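Long-range contacts in squalene synthase HpnC (Alicyclobacillus acidocaldarius subsp. acidocaldarius, PDB 4HD1), which probably acts as a squalene synthase, a prenyl transferase of the squalene/phytoene synthase family that joins isoprenoid diphosphates head to head: residues G13-C18 against F44-A49; E74-A79 against P105-I110; A97-P102 against L144-C149; R187-Q192 against A214-R219. One frame throughout, in Å; residues are numbered along the deposited sequence. Where two conformers were deposited one is given.

Overall arrangement
From the N terminus, contact 1 closes first, bringing helix 41-56 back against helix 12-25. Contact 2 then opens on helix 65-81, but contact 3 opens on helix 87-99 before contact 2 closes on helix 104-118, so these two cross along the chain; contact 3 closes last of the three, at the end of helix 137-146. The three form one continuous part of the helical fold: F106 packs on L101 between contacts 2 and 3, and F44 meets I146 and F147 between contacts 1 and 3. Contact 4 follows in series, joining helix 187-191 to helix 207-227 on the opposite side of the chain's centre, its own centre 34 to 39 Å from those of the others.

Contact 1: residues G13-C18 against F44-A49; sequences GDFEVC and FYSVYA. With SO4 (sulfate ion), chain B.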
loop_
_atom_site.group_PDB
_atom_site.type_symbol
_atom_site.label_atom_id
_atom_site.label_comp_id
_atom_site.label_asym_id
_atom_site.label_seq_id
_atom_site.Cartn_x
_atom_site.Cartn_y
_atom_site.Cartn_z
ATOM N N GLY A 13 -10.308 -5.141 -24.130
ATOM C CA GLY A 13 -9.884 -6.481 -23.750
ATOM C C GLY A 13 -8.795 -6.447 -22.696
ATOM O O GLY A 13 -8.887 -7.140 -21.680
ATOM N N ASP A 14 -7.772 -5.625 -22.925
ATOM C CA ASP A 14 -6.646 -5.517 -21.999
ATOM C C ASP A 14 -7.069 -4.983 -20.634
ATOM O O ASP A 14 -6.567 -5.443 -19.605
ATOM C CB ASP A 14 -5.561 -4.630 -22.594
ATOM C CG ASP A 14 -5.069 -5.132 -23.933
ATOM O OD1 ASP A 14 -5.273 -6.328 -24.245
ATOM O OD2 ASP A 14 -4.469 -4.330 -24.677
ATOM N N PHE A 15 -7.986 -4.018 -20.629
ATOM C CA PHE A 15 -8.530 -3.488 -19.385
ATOM C C PHE A 15 -9.460 -4.491 -18.700
ATOM O O PHE A 15 -9.545 -4.522 -17.468
ATOM C CB PHE A 15 -9.224 -2.139 -19.609
ATOM C CG PHE A 15 -8.282 -0.965 -19.568
ATOM C CD1 PHE A 15 -7.908 -0.400 -18.352
ATOM C CD2 PHE A 15 -7.747 -0.437 -20.742
ATOM C CE1 PHE A 15 -7.031 0.675 -18.305
ATOM C CE2 PHE A 15 -6.869 0.644 -20.703
ATOM C CZ PHE A 15 -6.512 1.202 -19.482
ATOM N N GLU A 16 -10.139 -5.317 -19.494
ATOM C CA GLU A 16 -10.924 -6.414 -18.936
ATOM C C GLU A 16 -10.050 -7.402 -18.161
ATOM O O GLU A 16 -10.465 -7.891 -17.105
ATOM C CB GLU A 16 -11.718 -7.143 -20.024
ATOM C CG GLU A 16 -12.562 -8.304 -19.510
ATOM C CD GLU A 16 -13.643 -7.887 -18.520
ATOM O OE1 GLU A 16 -14.365 -8.781 -18.036
ATOM O OE2 GLU A 16 -13.791 -6.679 -18.220
ATOM N N VAL A 17 -8.857 -7.691 -18.689
ATOM C CA VAL A 17 -7.881 -8.543 -17.996
ATOM C C VAL A 17 -7.521 -7.899 -16.654
ATOM O O VAL A 17 -7.625 -8.540 -15.609
ATOM C CB VAL A 17 -6.605 -8.809 -18.841
ATOM C CG1 VAL A 17 -5.587 -9.627 -18.059
ATOM C CG2 VAL A 17 -6.944 -9.535 -20.142
ATOM N N CYS A 18 -7.135 -6.626 -16.684
ATOM C CA CYS A 18 -6.796 -5.897 -15.465
ATOM C C CYS A 18 -7.926 -5.938 -14.449
ATOM O O CYS A 18 -7.684 -6.131 -13.258
ATOM C CB CYS A 18 -6.437 -4.459 -15.787
ATOM S SG CYS A 18 -4.888 -4.329 -16.696
ATOM N N PHE A 44 -7.854 2.513 -12.086
ATOM C CA PHE A 44 -7.721 1.764 -10.838
ATOM C C PHE A 44 -7.400 0.289 -11.135
ATOM O O PHE A 44 -6.498 -0.282 -10.513
ATOM C CB PHE A 44 -8.952 1.948 -9.932
ATOM C CG PHE A 44 -8.841 3.134 -9.004
ATOM C CD1 PHE A 44 -8.895 4.439 -9.498
ATOM C CD2 PHE A 44 -8.653 2.952 -7.634
ATOM C CE1 PHE A 44 -8.775 5.532 -8.643
ATOM C CE2 PHE A 44 -8.535 4.037 -6.773
ATOM C CZ PHE A 44 -8.595 5.327 -7.281
ATOM N N TYR A 45 -8.097 -0.301 -12.113
ATOM C CA TYR A 45 -7.889 -1.700 -12.469
ATOM C C TYR A 45 -6.481 -1.959 -12.982
ATOM O O TYR A 45 -5.863 -2.955 -12.597
ATOM C CB TYR A 45 -8.935 -2.201 -13.473
ATOM C CG TYR A 45 -10.353 -2.200 -12.943
ATOM C CD1 TYR A 45 -10.665 -2.788 -11.714
ATOM C CD2 TYR A 45 -11.389 -1.624 -13.676
ATOM C CE1 TYR A 45 -11.963 -2.791 -11.227
ATOM C CE2 TYR A 45 -12.696 -1.623 -13.197
ATOM C CZ TYR A 45 -12.976 -2.204 -11.971
ATOM O OH TYR A 45 -14.268 -2.205 -11.486
ATOM N N SER A 46 -5.957 -1.064 -13.818
ATOM C CA SER A 46 -4.609 -1.272 -14.361
ATOM C C SER A 46 -3.507 -1.060 -13.313
ATOM O O SER A 46 -2.502 -1.776 -13.311
ATOM C CB SER A 46 -4.357 -0.405 -15.595
ATOM O OG SER A 46 -4.448 0.969 -15.276
ATOM N N VAL A 47 -3.698 -0.088 -12.422
ATOM C CA VAL A 47 -2.724 0.158 -11.360
ATOM C C VAL A 47 -2.733 -0.989 -10.356
ATOM O O VAL A 47 -1.673 -1.470 -9.938
ATOM C CB VAL A 47 -2.956 1.510 -10.667
ATOM C CG1 VAL A 47 -2.121 1.619 -9.402
ATOM C CG2 VAL A 47 -2.617 2.640 -11.628
ATOM N N TYR A 48 -3.929 -1.445 -9.996
ATOM C CA TYR A 48 -4.047 -2.565 -9.072
ATOM C C TYR A 48 -3.574 -3.893 -9.655
ATOM O O TYR A 48 -2.946 -4.678 -8.932
ATOM C CB TYR A 48 -5.447 -2.643 -8.466
ATOM C CG TYR A 48 -5.576 -1.737 -7.264
ATOM C CD1 TYR A 48 -5.285 -2.204 -5.979
ATOM C CD2 TYR A 48 -5.946 -0.396 -7.405
ATOM C CE1 TYR A 48 -5.386 -1.372 -4.872
ATOM C CE2 TYR A 48 -6.052 0.445 -6.300
ATOM C CZ TYR A 48 -5.774 -0.050 -5.040
ATOM O OH TYR A 48 -5.872 0.771 -3.942
ATOM N N ALA A 49 -3.834 -4.138 -10.943
ATOM C CA ALA A 49 -3.264 -5.316 -11.610
ATOM C C ALA A 49 -1.740 -5.255 -11.551
ATOM O O ALA A 49 -1.095 -6.257 -11.276
ATOM C CB ALA A 49 -3.747 -5.451 -13.051
HETATM S S SO4 B . -16.907 -1.564 -13.608
HETATM O O1 SO4 B . -17.760 -0.572 -14.320
HETATM O O2 SO4 B . -16.023 -2.283 -14.578
HETATM O O3 SO4 B . -16.005 -0.909 -12.620
HETATM O O4 SO4 B . -17.864 -2.483 -12.904
#
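C18 of helix 12-25 packs against Y45, S46 and A49 of helix 41-56 in a buried helix-helix crossing near the N terminus. The segment axes cross at 57° and approach to 8.6 Å, a close spacing that goes with the small residues between them: C18 CB rests 4.0 Å from A49 CB, and C18 SG lies 3.9 Å from S46 CA. Beside this, the F15 ring brings CE1 to 4.0 Å from S46 CB, while the S46 hydroxyl bonds to T95 of helix 87-99. Only the start of the Y45 side chain packs here, CB lying 4.1 Å from C18 CB. With CG anti to the carbonyl carbon (chi1 -64°), the ring then leads away to a sulfate ion, probably from the crystallisation liquor. The Y45 OH donates to sulfate O3, which sits at the ring edge and in its plane; the separation is so short that its exact value is doubtful. R19 NE and A3 N also bind the anion. A phenylalanine at Y45 would probably keep the packing on C18 but leave sulfate O3 without its hydroxyl donor. The crossing is one of the helix-helix packings that build the all-helical fold of the squalene/phytoene synthase family.

Contact 2: residues E74-A79 against P105-I110; sequences EELRRA and PFLRLI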
loop_
_atom_site.group_PDB
_atom_site.type_symbol
_atom_site.label_atom_id
_atom_site.label_comp_id
_atom_site.label_asym_id
_atom_site.label_seq_id
_atom_site.Cartn_x
_atom_site.Cartn_y
_atom_site.Cartn_z
ATOM N N GLU A 74 11.559 -4.310 -16.179
ATOM C CA GLU A 74 11.746 -4.165 -17.623
ATOM C C GLU A 74 10.433 -3.925 -18.363
ATOM O O GLU A 74 10.356 -3.045 -19.227
ATOM C CB GLU A 74 12.459 -5.390 -18.208
ATOM C CG GLU A 74 13.966 -5.378 -18.024
ATOM C CD GLU A 74 14.602 -4.081 -18.491
ATOM O OE1 GLU A 74 14.345 -3.663 -19.641
ATOM O OE2 GLU A 74 15.356 -3.475 -17.702
ATOM N N GLU A 75 9.413 -4.714 -18.022
ATOM C CA GLU A 75 8.070 -4.560 -18.584
ATOM C C GLU A 75 7.510 -3.176 -18.256
ATOM O O GLU A 75 6.973 -2.492 -19.130
ATOM C CB GLU A 75 7.140 -5.670 -18.071
ATOM C CG GLU A 75 7.414 -7.040 -18.690
ATOM C CD GLU A 75 7.004 -8.214 -17.806
ATOM O OE1 GLU A 75 5.843 -8.252 -17.341
ATOM O OE2 GLU A 75 7.845 -9.119 -17.589
ATOM N N LEU A 76 7.665 -2.764 -16.999
ATOM C CA LEU A 76 7.222 -1.452 -16.541
ATOM C C LEU A 76 7.862 -0.325 -17.348
ATOM O O LEU A 76 7.165 0.578 -17.806
ATOM C CB LEU A 76 7.503 -1.284 -15.041
ATOM C CG LEU A 76 7.024 -0.048 -14.261
ATOM C CD1 LEU A 76 8.014 1.104 -14.371
ATOM C CD2 LEU A 76 5.611 0.393 -14.638
ATOM N N ARG A 77 9.181 -0.385 -17.529
ATOM C CA ARG A 77 9.892 0.624 -18.323
ATOM C C ARG A 77 9.447 0.633 -19.788
ATOM O O ARG A 77 9.352 1.695 -20.402
ATOM C CB ARG A 77 11.410 0.453 -18.223
ATOM C CG ARG A 77 11.939 0.388 -16.799
ATOM C CD ARG A 77 13.450 0.523 -16.755
ATOM N NE ARG A 77 13.837 1.824 -16.222
ATOM C CZ ARG A 77 14.174 2.043 -14.956
ATOM N NH1 ARG A 77 14.193 1.043 -14.081
ATOM N NH2 ARG A 77 14.500 3.268 -14.566
ATOM N N ARG A 78 9.167 -0.550 -20.332
ATOM C CA ARG A 78 8.626 -0.668 -21.685
ATOM C C ARG A 78 7.257 -0.001 -21.795
ATOM O O ARG A 78 6.932 0.598 -22.825
ATOM C CB ARG A 78 8.553 -2.133 -22.123
ATOM C CG ARG A 78 9.820 -2.631 -22.795
ATOM C CD ARG A 78 9.646 -4.017 -23.397
ATOM N NE ARG A 78 10.143 -5.059 -22.499
ATOM C CZ ARG A 78 9.380 -5.918 -21.827
ATOM N NH1 ARG A 78 8.055 -5.890 -21.941
ATOM N NH2 ARG A 78 9.951 -6.819 -21.038
ATOM N N ALA A 79 6.467 -0.095 -20.727
ATOM C CA ALA A 79 5.147 0.526 -20.689
ATOM C C ALA A 79 5.224 2.057 -20.664
ATOM O O ALA A 79 4.293 2.729 -21.094
ATOM C CB ALA A 79 4.343 0.001 -19.513
ATOM N N PRO A 105 6.775 6.007 -8.482
ATOM C CA PRO A 105 5.963 5.169 -7.589
ATOM C C PRO A 105 5.901 3.701 -8.001
ATOM O O PRO A 105 5.892 2.827 -7.134
ATOM C CB PRO A 105 4.574 5.804 -7.671
ATOM C CG PRO A 105 4.832 7.217 -8.072
ATOM C CD PRO A 105 6.007 7.156 -9.002
ATOM N N PHE A 106 5.862 3.435 -9.306
ATOM C CA PHE A 106 5.870 2.060 -9.807
ATOM C C PHE A 106 7.172 1.345 -9.442
ATOM O O PHE A 106 7.139 0.218 -8.937
ATOM C CB PHE A 106 5.651 2.027 -11.315
ATOM C CG PHE A 106 4.280 2.465 -11.735
ATOM C CD1 PHE A 106 3.207 1.583 -11.682
ATOM C CD2 PHE A 106 4.060 3.761 -12.187
ATOM C CE1 PHE A 106 1.938 1.987 -12.068
ATOM C CE2 PHE A 106 2.798 4.168 -12.579
ATOM C CZ PHE A 106 1.732 3.280 -12.519
ATOM N N LEU A 107 8.303 2.013 -9.685
ATOM C CA LEU A 107 9.624 1.492 -9.313
ATOM C C LEU A 107 9.771 1.280 -7.804
ATOM O O LEU A 107 10.510 0.408 -7.373
ATOM C CB LEU A 107 10.744 2.415 -9.809
ATOM C CG LEU A 107 10.958 2.598 -11.314
ATOM C CD1 LEU A 107 11.906 3.762 -11.571
ATOM C CD2 LEU A 107 11.481 1.329 -11.970
ATOM N N ARG A 108 9.069 2.078 -7.005
ATOM C CA ARG A 108 9.135 1.938 -5.550
ATOM C C ARG A 108 8.353 0.735 -5.043
ATOM O O ARG A 108 8.776 0.064 -4.101
ATOM C CB ARG A 108 8.699 3.221 -4.850
ATOM C CG ARG A 108 9.790 4.264 -4.886
ATOM C CD ARG A 108 9.420 5.521 -4.132
ATOM N NE ARG A 108 10.606 6.348 -3.932
ATOM C CZ ARG A 108 10.597 7.561 -3.391
ATOM N NH1 ARG A 108 9.459 8.112 -2.987
ATOM N NH2 ARG A 108 11.733 8.230 -3.256
ATOM N N LEU A 109 7.225 0.456 -5.684
ATOM C CA LEU A 109 6.428 -0.719 -5.351
ATOM C C LEU A 109 7.181 -2.003 -5.662
ATOM O O LEU A 109 7.049 -2.991 -4.935
ATOM C CB LEU A 109 5.096 -0.693 -6.095
ATOM C CG LEU A 109 4.101 0.296 -5.501
ATOM C CD1 LEU A 109 3.024 0.631 -6.522
ATOM C CD2 LEU A 109 3.508 -0.243 -4.200
ATOM N N ILE A 110 7.956 -1.970 -6.749
ATOM C CA ILE A 110 8.836 -3.074 -7.144
ATOM C C ILE A 110 9.942 -3.241 -6.103
ATOM O O ILE A 110 10.219 -4.354 -5.659
ATOM C CB ILE A 110 9.427 -2.855 -8.563
ATOM C CG1 ILE A 110 8.345 -3.101 -9.623
ATOM C CG2 ILE A 110 10.637 -3.755 -8.810
ATOM C CD1 ILE A 110 8.742 -2.714 -11.031
#
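L76 of helix 65-81 points into helix 104-118 and carries most of this contact with F106, L107 and I110. The two segments run almost exactly antiparallel, at 173°, with axes 10.8 Å apart, and their side chains fill the gap. At the root of L76, CB lies 4.4 Å from I110 CD1, a light touch. One bond further out, CG comes to 3.9 Å from F106 CB. CG is placed anti to the backbone N (chi1 -174°), which extends the branch across to the other helix. There both methyls meet F106 CB, L76 CD2 at 3.7 Å and L76 CD1 at 4.0 Å, and L76 CD1 also reaches L107 CD2 at 4.2 Å. L76 and F106 cross at about a right angle, and the ring of F106 runs on away from the leucine. On the more exposed flank R77, bent at chi3, crosses L107 at about a right angle and brings NH1 to 3.4 Å from L107 CD2; the charge itself is paired with E73, one turn earlier. No hydrogen bond links the segments. Other helices enclose the buried side: L92 of helix 87-99 packs on both L76 and F106, F50 of helix 41-56 touches L76 and I110 and meets the F106 ring edge-to-face, and L142 of helix 137-146 covers F106.

Contact 3: residues A97-P102 against L144-C149; sequences ATCNLP and LGIFGC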
loop_
_atom_site.group_PDB
_atom_site.type_symbol
_atom_site.label_atom_id
_atom_site.label_comp_id
_atom_site.label_asym_id
_atom_site.label_seq_id
_atom_site.Cartn_x
_atom_site.Cartn_y
_atom_site.Cartn_z
ATOM N N ALA A 97 -0.115 7.207 -19.750
ATOM C CA ALA A 97 -0.163 8.346 -20.662
ATOM C C ALA A 97 -1.361 9.263 -20.402
ATOM O O ALA A 97 -1.202 10.476 -20.330
ATOM C CB ALA A 97 -0.144 7.870 -22.109
ATOM N N THR A 98 -2.543 8.670 -20.246
ATOM C CA THR A 98 -3.787 9.407 -20.047
ATOM C C THR A 98 -3.779 10.222 -18.752
ATOM O O THR A 98 -4.265 11.345 -18.727
ATOM C CB THR A 98 -4.999 8.451 -20.053
ATOM O OG1 THR A 98 -4.916 7.599 -21.198
ATOM C CG2 THR A 98 -6.314 9.217 -20.110
ATOM N N CYS A 99 -3.223 9.653 -17.685
ATOM C CA CYS A 99 -3.216 10.313 -16.378
ATOM C C CYS A 99 -1.897 11.018 -16.084
ATOM O O CYS A 99 -1.727 11.596 -15.014
ATOM C CB CYS A 99 -3.527 9.308 -15.269
ATOM S SG CYS A 99 -5.111 8.472 -15.475
ATOM N N ASN A 100 -0.979 10.972 -17.047
ATOM C CA ASN A 100 0.371 11.517 -16.886
ATOM C C ASN A 100 1.052 11.076 -15.581
ATOM O O ASN A 100 1.519 11.905 -14.805
ATOM C CB ASN A 100 0.367 13.048 -17.024
ATOM C CG ASN A 100 1.754 13.616 -17.277
ATOM O OD1 ASN A 100 2.525 13.081 -18.078
ATOM N ND2 ASN A 100 2.081 14.702 -16.589
ATOM N N LEU A 101 1.097 9.769 -15.344
ATOM C CA LEU A 101 1.673 9.233 -14.105
ATOM C C LEU A 101 3.204 9.174 -14.160
ATOM O O LEU A 101 3.769 8.790 -15.178
ATOM C CB LEU A 101 1.101 7.844 -13.790
ATOM C CG LEU A 101 -0.421 7.695 -13.662
ATOM C CD1 LEU A 101 -0.793 6.237 -13.452
ATOM C CD2 LEU A 101 -0.987 8.559 -12.547
ATOM N N PRO A 102 3.878 9.569 -13.064
ATOM C CA PRO A 102 5.338 9.456 -13.013
ATOM C C PRO A 102 5.785 8.007 -12.793
ATOM O O PRO A 102 4.997 7.188 -12.312
ATOM C CB PRO A 102 5.706 10.320 -11.800
ATOM C CG PRO A 102 4.518 10.212 -10.912
ATOM C CD PRO A 102 3.332 10.178 -11.837
ATOM N N LEU A 144 -3.715 9.866 -6.387
ATOM C CA LEU A 144 -3.748 11.315 -6.623
ATOM C C LEU A 144 -3.527 11.601 -8.101
ATOM O O LEU A 144 -4.221 12.435 -8.690
ATOM C CB LEU A 144 -2.689 12.049 -5.791
ATOM C CG LEU A 144 -2.886 12.143 -4.277
ATOM C CD1 LEU A 144 -1.662 12.789 -3.638
ATOM C CD2 LEU A 144 -4.155 12.922 -3.945
ATOM N N GLY A 145 -2.563 10.889 -8.689
ATOM C CA GLY A 145 -2.236 11.008 -10.108
ATOM C C GLY A 145 -3.429 10.746 -11.006
ATOM O O GLY A 145 -3.668 11.493 -11.968
ATOM N N ILE A 146 -4.191 9.697 -10.684
ATOM C CA ILE A 146 -5.377 9.331 -11.470
ATOM C C ILE A 146 -6.414 10.457 -11.446
ATOM O O ILE A 146 -7.031 10.749 -12.467
ATOM C CB ILE A 146 -5.980 7.974 -11.024
ATOM C CG1 ILE A 146 -5.006 6.829 -11.356
ATOM C CG2 ILE A 146 -7.330 7.728 -11.693
ATOM C CD1 ILE A 146 -5.393 5.476 -10.785
ATOM N N PHE A 147 -6.559 11.106 -10.293
ATOM C CA PHE A 147 -7.509 12.208 -10.106
ATOM C C PHE A 147 -6.997 13.602 -10.501
ATOM O O PHE A 147 -7.713 14.583 -10.324
ATOM C CB PHE A 147 -7.968 12.251 -8.643
ATOM C CG PHE A 147 -9.089 11.305 -8.327
ATOM C CD1 PHE A 147 -10.419 11.714 -8.460
ATOM C CD2 PHE A 147 -8.826 10.003 -7.896
ATOM C CE1 PHE A 147 -11.465 10.847 -8.169
ATOM C CE2 PHE A 147 -9.870 9.135 -7.597
ATOM C CZ PHE A 147 -11.192 9.557 -7.739
ATOM N N GLY A 148 -5.774 13.696 -11.023
ATOM C CA GLY A 148 -5.158 14.992 -11.348
ATOM C C GLY A 148 -4.788 15.835 -10.131
ATOM O O GLY A 148 -4.889 17.068 -10.161
ATOM N N CYS A 149 -4.352 15.174 -9.061
ATOM C CA CYS A 149 -4.054 15.857 -7.805
ATOM C C CYS A 149 -2.630 15.644 -7.308
ATOM O O CYS A 149 -2.350 15.859 -6.130
ATOM C CB CYS A 149 -5.040 15.418 -6.719
ATOM S SG CYS A 149 -6.733 15.950 -7.032
#
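C99 and L101 pack against G145 and I146 where two helices end side by side, each closed by a Schellman motif. N100 is the first residue to leave helical angles after helix 87-99, and G148 does the same after helix 137-146, both with positive phi and with bonds back into the last helical turn. No hydrogen bond crosses between the segments, so the meeting rests on packing alone. Its looser part lies around C99, which is partly exposed. There SG comes to 4.1 Å from I146 CA and only 4.4 Å from I146 CG1, and H43 of helix 41-56 touches both residues. N100 and G148 themselves lie at the surface. The tight, buried part is at L101. Its CG stands anti to the carbonyl carbon (chi1 -57°), which carries the branch across to the backbone of helix 137-146. CA atoms of L101 and G145 are 5.9 Å apart, a spacing that depends on the missing side chain of G145, since a CB there would come within 2.6 Å of L101 CD2, a clash. In its absence L101 CD2 settles on the bare peptide, 3.7 Å from G145 CA and 3.6 Å from G145 C.

Contact 4: residues R187-Q192 against A214-R219; sequences RADLEQ and ALEVDR
A salt-bridge network of D189, E216 and R219 joins the short helix 187-191 to the long helix 207-227, well away from the other three contacts. R219 NH1 is its centre. It donates to D189 OD2 at 2.6 Å with an N-H...O angle of 139°, and to E216 OE1 at 2.8 Å with an angle of 142°, so one nitrogen grips an acid from each helix. The two approaches differ. E216 OE1 lies in the guanidinium plane and is met on its syn side, whereas D189 OD2 is tilted out of that plane and is itself met from above its carboxylate, 55° out of plane. Extended from CG to NE, the arginine reaches across to helix 187-191 and meets D189 coming from the opposite direction, while E216, bent at chi2, curls round to the same nitrogen. L215 adds an apolar cover: its CG lies 3.7 Å above one face of the R219 guanidinium, toward the rim, and its CD2 is 4.1 Å from D189 CG. At the surface, Q192 OE1 comes to 3.6 Å from L215 CD2. W125 of helix 125-135 makes a cation-pi contact with R219 and touches both acids. A methionine in place of R219 would probably leave the carboxylates of D189 and E216 facing each other without their shared positive partner. Their oxygens are already close, D189 OD2 and E216 OE2 standing 2.7 Å apart, which suggests that one of the buried acids holds a proton and that the arginine's charge offsets what negative charge remains.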
loop_
_atom_site.group_PDB
_atom_site.type_symbol
_atom_site.label_atom_id
_atom_site.label_comp_id
_atom_site.label_asym_id
_atom_site.label_seq_id
_atom_site.Cartn_x
_atom_site.Cartn_y
_atom_site.Cartn_z
ATOM N N ARG A 187 12.704 -2.442 17.014
ATOM C CA ARG A 187 13.500 -2.991 18.114
ATOM C C ARG A 187 13.739 -1.967 19.230
ATOM O O ARG A 187 13.649 -2.303 20.411
ATOM C CB ARG A 187 14.838 -3.540 17.585
ATOM C CG ARG A 187 15.362 -4.763 18.336
ATOM C CD ARG A 187 16.796 -5.130 17.949
ATOM N NE ARG A 187 16.876 -6.309 17.089
ATOM C CZ ARG A 187 16.637 -6.300 15.779
ATOM N NH1 ARG A 187 16.296 -5.170 15.173
ATOM N NH2 ARG A 187 16.735 -7.421 15.079
ATOM N N ALA A 188 14.027 -0.722 18.846
ATOM C CA ALA A 188 14.293 0.363 19.795
ATOM C C ALA A 188 13.056 0.797 20.578
ATOM O O ALA A 188 13.159 1.157 21.748
ATOM C CB ALA A 188 14.923 1.552 19.083
ATOM N N ASP A 189 11.891 0.749 19.934
ATOM C CA ASP A 189 10.632 1.107 20.594
ATOM C C ASP A 189 10.203 0.055 21.616
ATOM O O ASP A 189 9.518 0.377 22.589
ATOM C CB ASP A 189 9.514 1.343 19.573
ATOM C CG ASP A 189 9.826 2.474 18.604
ATOM O OD1 ASP A 189 10.802 3.218 18.823
ATOM O OD2 ASP A 189 9.090 2.619 17.610
ATOM N N LEU A 190 10.605 -1.196 21.394
ATOM C CA LEU A 190 10.382 -2.254 22.377
ATOM C C LEU A 190 11.329 -2.105 23.555
ATOM O O LEU A 190 10.914 -2.233 24.709
ATOM C CB LEU A 190 10.536 -3.636 21.746
ATOM C CG LEU A 190 9.315 -4.143 20.978
ATOM C CD1 LEU A 190 9.696 -5.310 20.075
ATOM C CD2 LEU A 190 8.184 -4.528 21.926
ATOM N N GLU A 191 12.595 -1.820 23.258
ATOM C CA GLU A 191 13.625 -1.646 24.284
ATOM C C GLU A 191 13.417 -0.384 25.114
ATOM O O GLU A 191 13.786 -0.351 26.290
ATOM C CB GLU A 191 15.020 -1.647 23.661
ATOM C CG GLU A 191 15.462 -3.016 23.174
ATOM C CD GLU A 191 16.685 -2.961 22.276
ATOM O OE1 GLU A 191 16.902 -1.918 21.616
ATOM O OE2 GLU A 191 17.425 -3.971 22.224
ATOM N N GLN A 192 12.820 0.642 24.505
ATOM C CA GLN A 192 12.501 1.882 25.209
ATOM C C GLN A 192 11.617 1.613 26.425
ATOM O O GLN A 192 11.708 2.318 27.426
ATOM C CB GLN A 192 11.814 2.876 24.275
ATOM C CG GLN A 192 11.684 4.276 24.854
ATOM C CD GLN A 192 10.401 4.963 24.436
ATOM O OE1 GLN A 192 10.061 5.013 23.253
ATOM N NE2 GLN A 192 9.679 5.503 25.410
ATOM N N ALA A 214 1.124 0.813 22.031
ATOM C CA ALA A 214 0.484 2.111 22.270
ATOM C C ALA A 214 1.237 3.261 21.613
ATOM O O ALA A 214 0.620 4.133 21.012
ATOM C CB ALA A 214 0.304 2.363 23.762
ATOM N N LEU A 215 2.565 3.251 21.711
ATOM C CA LEU A 215 3.385 4.271 21.062
ATOM C C LEU A 215 3.189 4.290 19.542
ATOM O O LEU A 215 3.108 5.363 18.937
ATOM C CB LEU A 215 4.866 4.078 21.398
ATOM C CG LEU A 215 5.822 5.120 20.803
ATOM C CD1 LEU A 215 5.578 6.501 21.403
ATOM C CD2 LEU A 215 7.275 4.703 20.974
ATOM N N GLU A 216 3.113 3.106 18.937
ATOM C CA GLU A 216 2.902 2.987 17.488
ATOM C C GLU A 216 1.513 3.477 17.087
ATOM O O GLU A 216 1.364 4.211 16.107
ATOM C CB GLU A 216 3.117 1.545 16.996
ATOM C CG GLU A 216 4.402 0.864 17.461
ATOM C CD GLU A 216 5.667 1.687 17.241
ATOM O OE1 GLU A 216 5.628 2.738 16.568
ATOM O OE2 GLU A 216 6.722 1.271 17.750
ATOM N N VAL A 217 0.508 3.063 17.859
ATOM C CA VAL A 217 -0.870 3.495 17.659
ATOM C C VAL A 217 -0.969 5.026 17.656
ATOM O O VAL A 217 -1.580 5.602 16.753
ATOM C CB VAL A 217 -1.812 2.867 18.714
ATOM C CG1 VAL A 217 -3.205 3.489 18.655
ATOM C CG2 VAL A 217 -1.889 1.359 18.515
ATOM N N ASP A 218 -0.343 5.669 18.644
ATOM C CA ASP A 218 -0.302 7.132 18.738
ATOM C C ASP A 218 0.357 7.771 17.518
ATOM O O ASP A 218 -0.138 8.774 17.002
ATOM C CB ASP A 218 0.443 7.586 20.004
ATOM C CG ASP A 218 -0.268 7.194 21.295
ATOM O OD1 ASP A 218 -1.351 6.570 21.246
ATOM O OD2 ASP A 218 0.274 7.517 22.375
ATOM N N ARG A 219 1.476 7.196 17.074
ATOM C CA ARG A 219 2.201 7.690 15.902
ATOM C C ARG A 219 1.316 7.665 14.657
ATOM O O ARG A 219 1.304 8.620 13.868
ATOM C CB ARG A 219 3.450 6.849 15.647
ATOM C CG ARG A 219 4.615 7.124 16.579
ATOM C CD ARG A 219 5.864 6.456 16.033
ATOM N NE ARG A 219 7.072 6.781 16.788
ATOM C CZ ARG A 219 7.811 5.893 17.447
ATOM N NH1 ARG A 219 7.476 4.610 17.452
ATOM N NH2 ARG A 219 8.893 6.289 18.101
#